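Side-chain contacts in putative regulatory protein SCO4313 (Streptomyces coelicolor, PDB 2OI8), which probably binds DNA at cis-regulatory sites as a transcription regulator of the TetR family: residues Asp61-Ile64 with Thr65-Arg69; Arg166-Pro169 with Ser170-His174; Ala30-Gly33 with Ala34-Ser38; Arg80-Ala84 with Ser85-Leu89. One frame throughout, in Å; residues are numbered along the deposited sequence.

Interaction 1: residues Asp61-Ile64 with Thr65-Arg69; sequences DELI and TELIR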
loop_
_atom_site.group_PDB
_atom_site.type_symbol
_atom_site.label_atom_id
_atom_site.label_comp_id
_atom_site.label_asym_id
_atom_site.label_seq_id
_atom_site.Cartn_x
_atom_site.Cartn_y
_atom_site.Cartn_z
ATOM N N ASP A 61 -21.739 -4.431 1.626
ATOM C CA ASP A 61 -20.628 -5.212 2.190
ATOM C C ASP A 61 -20.560 -6.582 1.555
ATOM O O ASP A 61 -19.472 -7.077 1.293
ATOM C CB ASP A 61 -20.718 -5.332 3.713
ATOM C CG ASP A 61 -20.384 -4.020 4.436
ATOM O OD1 ASP A 61 -19.740 -3.126 3.833
ATOM O OD2 ASP A 61 -20.792 -3.893 5.615
ATOM N N GLU A 62 -21.724 -7.169 1.299
ATOM C CA GLU A 62 -21.829 -8.406 0.524
ATOM C C GLU A 62 -21.190 -8.295 -0.861
ATOM O O GLU A 62 -20.539 -9.233 -1.330
ATOM C CB GLU A 62 -23.287 -8.809 0.353
ATOM C CG GLU A 62 -23.854 -9.584 1.509
ATOM C CD GLU A 62 -25.032 -10.444 1.093
ATOM O OE1 GLU A 62 -25.195 -10.731 -0.129
ATOM O OE2 GLU A 62 -25.793 -10.841 2.004
ATOM N N LEU A 63 -21.390 -7.151 -1.509
ATOM C CA LEU A 63 -20.793 -6.910 -2.788
ATOM C C LEU A 63 -19.295 -6.738 -2.619
ATOM O O LEU A 63 -18.530 -7.350 -3.356
ATOM C CB LEU A 63 -21.400 -5.686 -3.455
ATOM C CG LEU A 63 -20.737 -5.313 -4.788
ATOM C CD1 LEU A 63 -20.781 -6.444 -5.852
ATOM C CD2 LEU A 63 -21.380 -4.053 -5.330
ATOM N N ILE A 64 -18.875 -5.924 -1.645
ATOM C CA ILE A 64 -17.452 -5.697 -1.421
ATOM C C ILE A 64 -16.803 -7.051 -1.171
ATOM O O ILE A 64 -15.815 -7.417 -1.843
ATOM C CB ILE A 64 -17.171 -4.797 -0.188
ATOM C CG1 ILE A 64 -17.685 -3.352 -0.362
ATOM C CG2 ILE A 64 -15.681 -4.859 0.197
ATOM C CD1 ILE A 64 -17.008 -2.587 -1.429
ATOM N N THR A 65 -17.399 -7.801 -0.233
ATOM C CA THR A 65 -16.888 -9.102 0.162
ATOM C C THR A 65 -16.577 -9.946 -1.056
ATOM O O THR A 65 -15.484 -10.483 -1.129
ATOM C CB THR A 65 -17.844 -9.850 1.103
ATOM O OG1 THR A 65 -17.914 -9.159 2.354
ATOM C CG2 THR A 65 -17.368 -11.266 1.356
ATOM N N GLU A 66 -17.521 -10.038 -2.001
ATOM C CA GLU A 66 -17.351 -10.831 -3.235
ATOM C C GLU A 66 -16.236 -10.315 -4.159
ATOM O O GLU A 66 -15.520 -11.110 -4.799
ATOM C CB GLU A 66 -18.665 -10.940 -4.031
ATOM C CG GLU A 66 -19.597 -12.096 -3.617
ATOM C CD GLU A 66 -18.837 -13.371 -3.203
ATOM O OE1 GLU A 66 -18.191 -14.000 -4.074
ATOM O OE2 GLU A 66 -18.880 -13.739 -2.004
ATOM N N LEU A 67 -16.127 -8.992 -4.262
ATOM C CA LEU A 67 -15.035 -8.385 -5.014
ATOM C C LEU A 67 -13.690 -8.740 -4.355
ATOM O O LEU A 67 -12.762 -9.159 -5.037
ATOM C CB LEU A 67 -15.225 -6.870 -5.127
ATOM C CG LEU A 67 -16.472 -6.330 -5.849
ATOM C CD1 LEU A 67 -16.437 -4.820 -5.779
ATOM C CD2 LEU A 67 -16.595 -6.798 -7.313
ATOM N N ILE A 68 -13.605 -8.616 -3.030
ATOM C CA ILE A 68 -12.393 -9.058 -2.298
ATOM C C ILE A 68 -12.035 -10.552 -2.547
ATOM O O ILE A 68 -10.875 -10.869 -2.843
ATOM C CB ILE A 68 -12.435 -8.673 -0.777
ATOM C CG1 ILE A 68 -12.295 -7.164 -0.616
ATOM C CG2 ILE A 68 -11.299 -9.312 0.001
ATOM C CD1 ILE A 68 -12.682 -6.656 0.736
ATOM N N ARG A 69 -13.029 -11.438 -2.482
ATOM C CA ARG A 69 -12.871 -12.886 -2.753
ATOM C C ARG A 69 -12.355 -13.151 -4.175
ATOM O O ARG A 69 -11.430 -13.966 -4.375
ATOM C CB ARG A 69 -14.213 -13.614 -2.521
ATOM C CG ARG A 69 -14.173 -15.165 -2.498
ATOM C CD ARG A 69 -15.514 -15.840 -1.978
ATOM N NE ARG A 69 -16.082 -15.147 -0.807
ATOM C CZ ARG A 69 -16.624 -15.733 0.265
ATOM N NH1 ARG A 69 -16.673 -17.063 0.372
ATOM N NH2 ARG A 69 -17.099 -14.979 1.257
HETATM O O HOH W 1 -21.127 -11.828 -0.478
#
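Thr65 turns its hydroxyl back along the helix onto the carbonyl of Asp61, one turn earlier, with OG1 2.8 Å from Asp61 O. Its OG1 stands anti to the carbonyl carbon and beside the backbone N (chi1 -67°), which brings it within range of an oxygen that Thr65 N already uses at 2.7 Å. The hydroxyl lies 42° out of the carbonyl plane and the amide on the opposite face, so two donors grip Asp61 O. Thr65 OG1 is also hydrogen-bonded to Tyr118 OH. With an alanine here, both bonds of the hydroxyl go, and Tyr118 would probably be left without this partner and Asp61 O with the amide alone.

The apolar face is closely packed. Ile64 CG2 meets Ile68 CD1 at 3.5 Å as the two side chains cross at a slant, and Leu63 CD1 approaches Leu67 CG at 4.3 Å. Leu67 also rests on Trp26 and Ile29 of helix 14-32 and on Leu109 of helix 104-111, while Ile68 adds Ile110.

On the looser, more exposed side, a water donates to Glu62 O at 2.8 Å and weakly to Glu66 OE2. That carboxylate oxygen sits 3.4 Å from Arg69 NE, well out of the guanidinium plane, a pairing of charges without a directed N-H. The arrangement is that of an amphipathic alpha-helix, here helix 60-84, which links the N-terminal DNA-binding region to the C-terminal domain in TetR-family proteins.

Interaction 2: residues Arg166-Pro169 with Ser170-His174; sequences RPAP and SSALH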
loop_
_atom_site.group_PDB
_atom_site.type_symbol
_atom_site.label_atom_id
_atom_site.label_comp_id
_atom_site.label_asym_id
_atom_site.label_seq_id
_atom_site.Cartn_x
_atom_site.Cartn_y
_atom_site.Cartn_z
ATOM N N ARG A 166 2.400 -28.628 8.056
ATOM C CA ARG A 166 3.160 -29.082 6.892
ATOM C C ARG A 166 4.453 -28.318 6.602
ATOM O O ARG A 166 4.408 -27.136 6.234
ATOM C CB ARG A 166 2.261 -29.043 5.626
ATOM C CG ARG A 166 2.928 -29.391 4.244
ATOM C CD ARG A 166 3.946 -28.326 3.692
ATOM N NE ARG A 166 3.372 -27.241 2.875
ATOM C CZ ARG A 166 3.335 -25.942 3.205
ATOM N NH1 ARG A 166 3.819 -25.506 4.365
ATOM N NH2 ARG A 166 2.790 -25.072 2.367
ATOM N N PRO A 167 5.617 -28.929 6.879
ATOM C CA PRO A 167 6.294 -29.414 8.059
ATOM C C PRO A 167 7.584 -28.556 8.075
ATOM O O PRO A 167 8.488 -28.747 8.918
ATOM C CB PRO A 167 6.610 -30.874 7.695
ATOM C CG PRO A 167 6.522 -30.934 6.163
ATOM C CD PRO A 167 6.264 -29.513 5.693
ATOM N N ALA A 168 7.608 -27.601 7.120
ATOM C CA ALA A 168 8.767 -26.783 6.720
ATOM C C ALA A 168 9.416 -25.976 7.838
ATOM O O ALA A 168 8.671 -25.319 8.657
ATOM C CB ALA A 168 8.362 -25.833 5.572
ATOM N N PRO A 169 10.810 -25.970 7.838
ATOM C CA PRO A 169 11.506 -25.282 8.928
ATOM C C PRO A 169 11.116 -23.802 8.902
ATOM O O PRO A 169 10.942 -23.219 7.821
ATOM C CB PRO A 169 12.997 -25.482 8.582
ATOM C CG PRO A 169 13.035 -25.749 7.088
ATOM C CD PRO A 169 11.784 -26.520 6.807
ATOM N N SER A 170 10.963 -23.215 10.083
ATOM C CA SER A 170 10.435 -21.875 10.188
ATOM C C SER A 170 11.196 -20.850 9.358
ATOM O O SER A 170 10.640 -19.802 9.028
ATOM C CB SER A 170 10.366 -21.441 11.647
ATOM O OG SER A 170 9.241 -22.024 12.293
ATOM N N SER A 171 12.448 -21.142 9.000
ATOM C CA SER A 171 13.227 -20.238 8.132
ATOM C C SER A 171 12.611 -20.094 6.744
ATOM O O SER A 171 12.678 -19.019 6.134
ATOM C CB SER A 171 14.692 -20.663 8.029
ATOM O OG SER A 171 14.815 -22.048 7.796
ATOM N N ALA A 172 11.994 -21.174 6.270
ATOM C CA ALA A 172 11.251 -21.150 5.016
ATOM C C ALA A 172 10.022 -20.269 5.145
ATOM O O ALA A 172 9.677 -19.555 4.208
ATOM C CB ALA A 172 10.863 -22.562 4.593
ATOM N N LEU A 173 9.361 -20.299 6.302
ATOM C CA LEU A 173 8.196 -19.425 6.512
ATOM C C LEU A 173 8.644 -17.969 6.596
ATOM O O LEU A 173 7.983 -17.069 6.060
ATOM C CB LEU A 173 7.395 -19.796 7.766
ATOM C CG LEU A 173 6.802 -21.190 8.007
ATOM C CD1 LEU A 173 5.743 -21.132 9.106
ATOM C CD2 LEU A 173 6.218 -21.793 6.748
ATOM N N HIS A 174 9.770 -17.748 7.270
ATOM C CA HIS A 174 10.392 -16.434 7.368
ATOM C C HIS A 174 10.741 -15.894 5.973
ATOM O O HIS A 174 10.390 -14.754 5.619
ATOM C CB HIS A 174 11.648 -16.529 8.227
ATOM C CG HIS A 174 12.332 -15.216 8.452
ATOM N ND1 HIS A 174 11.984 -14.065 7.776
ATOM C CD2 HIS A 174 13.377 -14.884 9.245
ATOM C CE1 HIS A 174 12.777 -13.078 8.152
ATOM N NE2 HIS A 174 13.633 -13.552 9.041
#
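Pro169 and Ala172 are joined by the backbone at the entry to a helix: Ala172 N donates to Pro169 O at 2.8 Å, a bond bent to 141° at the hydrogen. Ala168 and Pro169 are extended, and the chain then turns into the helix. Further on, the bond from His174 N to Ser170 O is that of a regular helical turn.

Among the side chains, the methyl of Ala172 lies 3.3 Å from Pro169 O, beside the oxygen that its own amide engages, and Ala168 CB faces Ala172 CB at 4.2 Å. The pyrrolidine ring of Pro169 sits alongside Ser171, whose OG is 4.0 Å from Pro169 CB. With chi1 at 46°, that hydroxyl lies between its own backbone N and carbonyl carbon, and it is hydrogen-bonded to Thr148 OG1. Ser170 OG instead bonds Asp157 OD2, so the two serines fasten the start of the helix to different parts of the chain.

Helix 170-191 thus begins against two others: Ser170 and His174 touch helix 151-158, the imidazole meeting Phe152 edge-to-face, while Ala172 packs on Cys139 and Leu173 on Val136 of helix 129-139. His174 also packs on Ala208 of the second subunit.

Interaction 3: residues Ala30-Gly33 with Ala34-Ser38; sequences ATAG and ASALS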
loop_
_atom_site.group_PDB
_atom_site.type_symbol
_atom_site.label_atom_id
_atom_site.label_comp_id
_atom_site.label_asym_id
_atom_site.label_seq_id
_atom_site.Cartn_x
_atom_site.Cartn_y
_atom_site.Cartn_z
ATOM N N ALA A 30 -13.206 2.437 -9.532
ATOM C CA ALA A 30 -12.239 3.152 -10.355
ATOM C C ALA A 30 -12.472 4.655 -10.287
ATOM O O ALA A 30 -11.586 5.403 -9.865
ATOM C CB ALA A 30 -12.283 2.657 -11.797
ATOM N N THR A 31 -13.673 5.089 -10.650
ATOM C CA THR A 31 -13.950 6.514 -10.767
ATOM C C THR A 31 -14.198 7.212 -9.431
ATOM O O THR A 31 -13.678 8.287 -9.207
ATOM C CB THR A 31 -15.069 6.837 -11.824
ATOM O OG1 THR A 31 -16.028 5.775 -11.877
ATOM C CG2 THR A 31 -14.463 7.019 -13.224
ATOM N N ALA A 32 -14.943 6.590 -8.525
ATOM C CA ALA A 32 -15.351 7.283 -7.286
ATOM C C ALA A 32 -14.842 6.681 -5.970
ATOM O O ALA A 32 -15.089 7.239 -4.891
ATOM C CB ALA A 32 -16.870 7.443 -7.242
ATOM N N GLY A 33 -14.140 5.554 -6.060
ATOM C CA GLY A 33 -13.540 4.916 -4.893
ATOM C C GLY A 33 -14.498 4.018 -4.140
ATOM O O GLY A 33 -15.685 4.328 -3.990
ATOM N N ALA A 34 -13.979 2.893 -3.665
ATOM C CA ALA A 34 -14.748 2.018 -2.789
ATOM C C ALA A 34 -15.364 2.888 -1.698
ATOM O O ALA A 34 -14.868 3.990 -1.435
ATOM C CB ALA A 34 -13.843 0.959 -2.188
ATOM N N SER A 35 -16.447 2.430 -1.069
ATOM C CA SER A 35 -17.077 3.204 0.045
ATOM C C SER A 35 -18.079 4.223 -0.489
ATOM O O SER A 35 -19.221 4.270 -0.026
ATOM C CB SER A 35 -16.034 3.892 0.947
ATOM O OG SER A 35 -16.599 4.371 2.160
ATOM N N ALA A 36 -17.647 5.027 -1.464
ATOM C CA ALA A 36 -18.576 5.790 -2.291
ATOM C C ALA A 36 -19.368 4.820 -3.151
ATOM O O ALA A 36 -20.381 5.190 -3.743
ATOM C CB ALA A 36 -17.830 6.786 -3.160
ATOM N N LEU A 37 -18.903 3.575 -3.212
ATOM C CA LEU A 37 -19.545 2.522 -4.011
ATOM C C LEU A 37 -20.975 2.202 -3.552
ATOM O O LEU A 37 -21.195 1.877 -2.391
ATOM C CB LEU A 37 -18.667 1.269 -3.962
ATOM C CG LEU A 37 -19.197 -0.096 -4.395
ATOM C CD1 LEU A 37 -19.634 -0.107 -5.868
ATOM C CD2 LEU A 37 -18.124 -1.128 -4.138
ATOM N N SER A 38 -21.943 2.275 -4.464
ATOM C CA SER A 38 -23.357 2.138 -4.085
ATOM C C SER A 38 -24.232 1.309 -5.032
ATOM O O SER A 38 -24.311 1.587 -6.226
ATOM C CB SER A 38 -23.988 3.521 -3.901
ATOM O OG SER A 38 -24.301 4.108 -5.150
#
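Gly33 leaves the helical region with positive phi (84°) and an extended psi of 141°, carrying the chain from the end of helix 14-32 back past Ala32, so that Ala36 comes over the carbonyls of the last turn. This is a backbone shape that glycine adopts more readily than other residues, and an added CB would stand tight against the amide N of Ala34. Ser35 also has positive phi (87°), and the reversal it helps to make aims the methyl of Ala36 at the helix end.

That methyl carries the side-chain contact. Ala36 CB lies 3.3 Å from Ala32 O and 3.4 Å from Gly33 O, and it meets Ala32 CB at 4.2 Å, methyl against methyl. Within the loop, Ala36 N makes a weak bond to Ala34 O at 3.0 Å.

The turn leads into the predicted helix-turn-helix motif, where Ser38 is the N-cap of helix 39-45, its OG making a weak bond to Ala41 N. Leu37 folds back onto Ala25, Gln28 and Ile29 of helix 14-32, burying its isobutyl group beside the helix just left. Ala34 and Ser35 touch Val115 of a loop, and Ser35 packs on Ala32 of the second subunit; helix 14-32 and helix 39-45 are the elements this turn joins.

Interaction 4: residues Arg80-Ala84 with Ser85-Leu89; sequences RAAAA and SGADL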
loop_
_atom_site.group_PDB
_atom_site.type_symbol
_atom_site.label_atom_id
_atom_site.label_comp_id
_atom_site.label_asym_id
_atom_site.label_seq_id
_atom_site.Cartn_x
_atom_site.Cartn_y
_atom_site.Cartn_z
ATOM N N ARG A 80 -0.517 -19.989 -8.699
ATOM C CA ARG A 80 -0.633 -21.415 -8.900
ATOM C C ARG A 80 -0.089 -21.818 -10.263
ATOM O O ARG A 80 0.713 -22.754 -10.357
ATOM C CB ARG A 80 -2.065 -21.896 -8.684
ATOM C CG ARG A 80 -2.316 -22.269 -7.211
ATOM C CD ARG A 80 -3.599 -23.081 -6.986
ATOM N NE ARG A 80 -4.709 -22.227 -6.561
ATOM C CZ ARG A 80 -5.659 -21.758 -7.367
ATOM N NH1 ARG A 80 -5.665 -22.062 -8.672
ATOM N NH2 ARG A 80 -6.614 -20.984 -6.860
ATOM N N ALA A 81 -0.491 -21.087 -11.304
ATOM C CA ALA A 81 -0.050 -21.368 -12.672
ATOM C C ALA A 81 1.477 -21.348 -12.775
ATOM O O ALA A 81 2.081 -22.166 -13.483
ATOM C CB ALA A 81 -0.664 -20.391 -13.636
ATOM N N ALA A 82 2.100 -20.430 -12.043
ATOM C CA ALA A 82 3.559 -20.317 -12.017
ATOM C C ALA A 82 4.243 -21.537 -11.361
ATOM O O ALA A 82 5.221 -22.066 -11.899
ATOM C CB ALA A 82 3.974 -19.008 -11.362
ATOM N N ALA A 83 3.711 -22.012 -10.234
ATOM C CA ALA A 83 4.286 -23.165 -9.543
ATOM C C ALA A 83 3.987 -24.454 -10.318
ATOM O O ALA A 83 4.814 -25.374 -10.381
ATOM C CB ALA A 83 3.771 -23.245 -8.116
ATOM N N ALA A 84 2.799 -24.484 -10.919
ATOM C CA ALA A 84 2.346 -25.582 -11.747
ATOM C C ALA A 84 3.191 -25.720 -13.020
ATOM O O ALA A 84 3.303 -26.825 -13.561
ATOM C CB ALA A 84 0.876 -25.411 -12.087
ATOM N N SER A 85 3.789 -24.621 -13.492
ATOM C CA SER A 85 4.735 -24.689 -14.617
ATOM C C SER A 85 6.180 -24.885 -14.148
ATOM O O SER A 85 7.118 -24.598 -14.894
ATOM C CB SER A 85 4.676 -23.418 -15.468
ATOM O OG SER A 85 5.542 -22.410 -14.926
ATOM N N GLY A 86 6.354 -25.332 -12.906
ATOM C CA GLY A 86 7.680 -25.612 -12.346
ATOM C C GLY A 86 8.558 -24.398 -12.067
ATOM O O GLY A 86 9.772 -24.540 -11.903
ATOM N N ALA A 87 7.958 -23.206 -12.007
ATOM C CA ALA A 87 8.722 -21.985 -11.715
ATOM C C ALA A 87 9.204 -21.982 -10.268
ATOM O O ALA A 87 8.597 -22.615 -9.392
ATOM C CB ALA A 87 7.909 -20.737 -12.006
ATOM N N ASP A 88 10.313 -21.292 -10.035
ATOM C CA ASP A 88 10.851 -21.110 -8.693
ATOM C C ASP A 88 10.407 -19.718 -8.208
ATOM O O ASP A 88 9.581 -19.054 -8.862
ATOM C CB ASP A 88 12.376 -21.182 -8.760
ATOM C CG ASP A 88 12.957 -20.158 -9.749
ATOM O OD1 ASP A 88 12.456 -20.095 -10.911
ATOM O OD2 ASP A 88 13.885 -19.398 -9.354
ATOM N N LEU A 89 10.971 -19.271 -7.083
ATOM C CA LEU A 89 10.628 -17.964 -6.505
ATOM C C LEU A 89 10.680 -16.824 -7.522
ATOM O O LEU A 89 9.800 -15.964 -7.533
ATOM C CB LEU A 89 11.500 -17.628 -5.284
ATOM C CG LEU A 89 11.180 -18.285 -3.940
ATOM C CD1 LEU A 89 12.172 -17.798 -2.890
ATOM C CD2 LEU A 89 9.737 -18.042 -3.484
#
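Ser85 reaches back to the last turn of helix 60-84 with both its amide and its hydroxyl. Among the backbone bonds, Ser85 N donates to Ala81 O at 3.0 Å, though bent to 133° at the hydrogen, and has a second, weak bond to Ala82 O. Gly86 N then goes to Ala83 O at 3.0 Å, approaching from well above the carbonyl plane, 66° out of it. Ala87 N reaches Ala82 O, also at 3.0 Å.

The last two bonds, with Gly86 as the C-prime residue at positive phi, make a Schellman motif, which ends the helix by wrapping the chain back over its final carbonyls.

The one side-chain hydrogen bond adds to this cap. Ser85 OG donates to Ala82 O at 3.1 Å, tilted from the carbonyl plane, so the hydroxyl and Ala87 N share one acceptor. A chi1 of 86°, with OG between the backbone N and the carbonyl carbon, turns the hydroxyl back toward Ala82 O.

Apolar contact comes from methyl groups, Ala87 CB meeting Ala82 CB at 4.3 Å across the turn. Ala82 also packs on Leu92 and Ala95 of helix 89-102, whose N-cap is Asp88, and Ala83, still in the helix, touches Val134 of helix 129-139.

Overall arrangement
Taken from the N terminus, the four contacts follow one another in series, and none nests within or crosses another. Interaction 3 comes first, at the exit of helix 14-32 toward helix 39-45. Interaction 1 spans turns near the start of helix 60-84, closes no loop, and touches interaction 3, Ile64 CD1 meeting Leu37 CD2 at 3.3 Å, which ties that helix to the N-terminal region. Interaction 4 ends the same helix, its centre 28 Å from that of interaction 1, and leads into helix 89-102. Interaction 2 lies at the entry to helix 170-191 in the C-terminal domain, its centre 19 Å from that of interaction 4 and 40 Å from that of interaction 3.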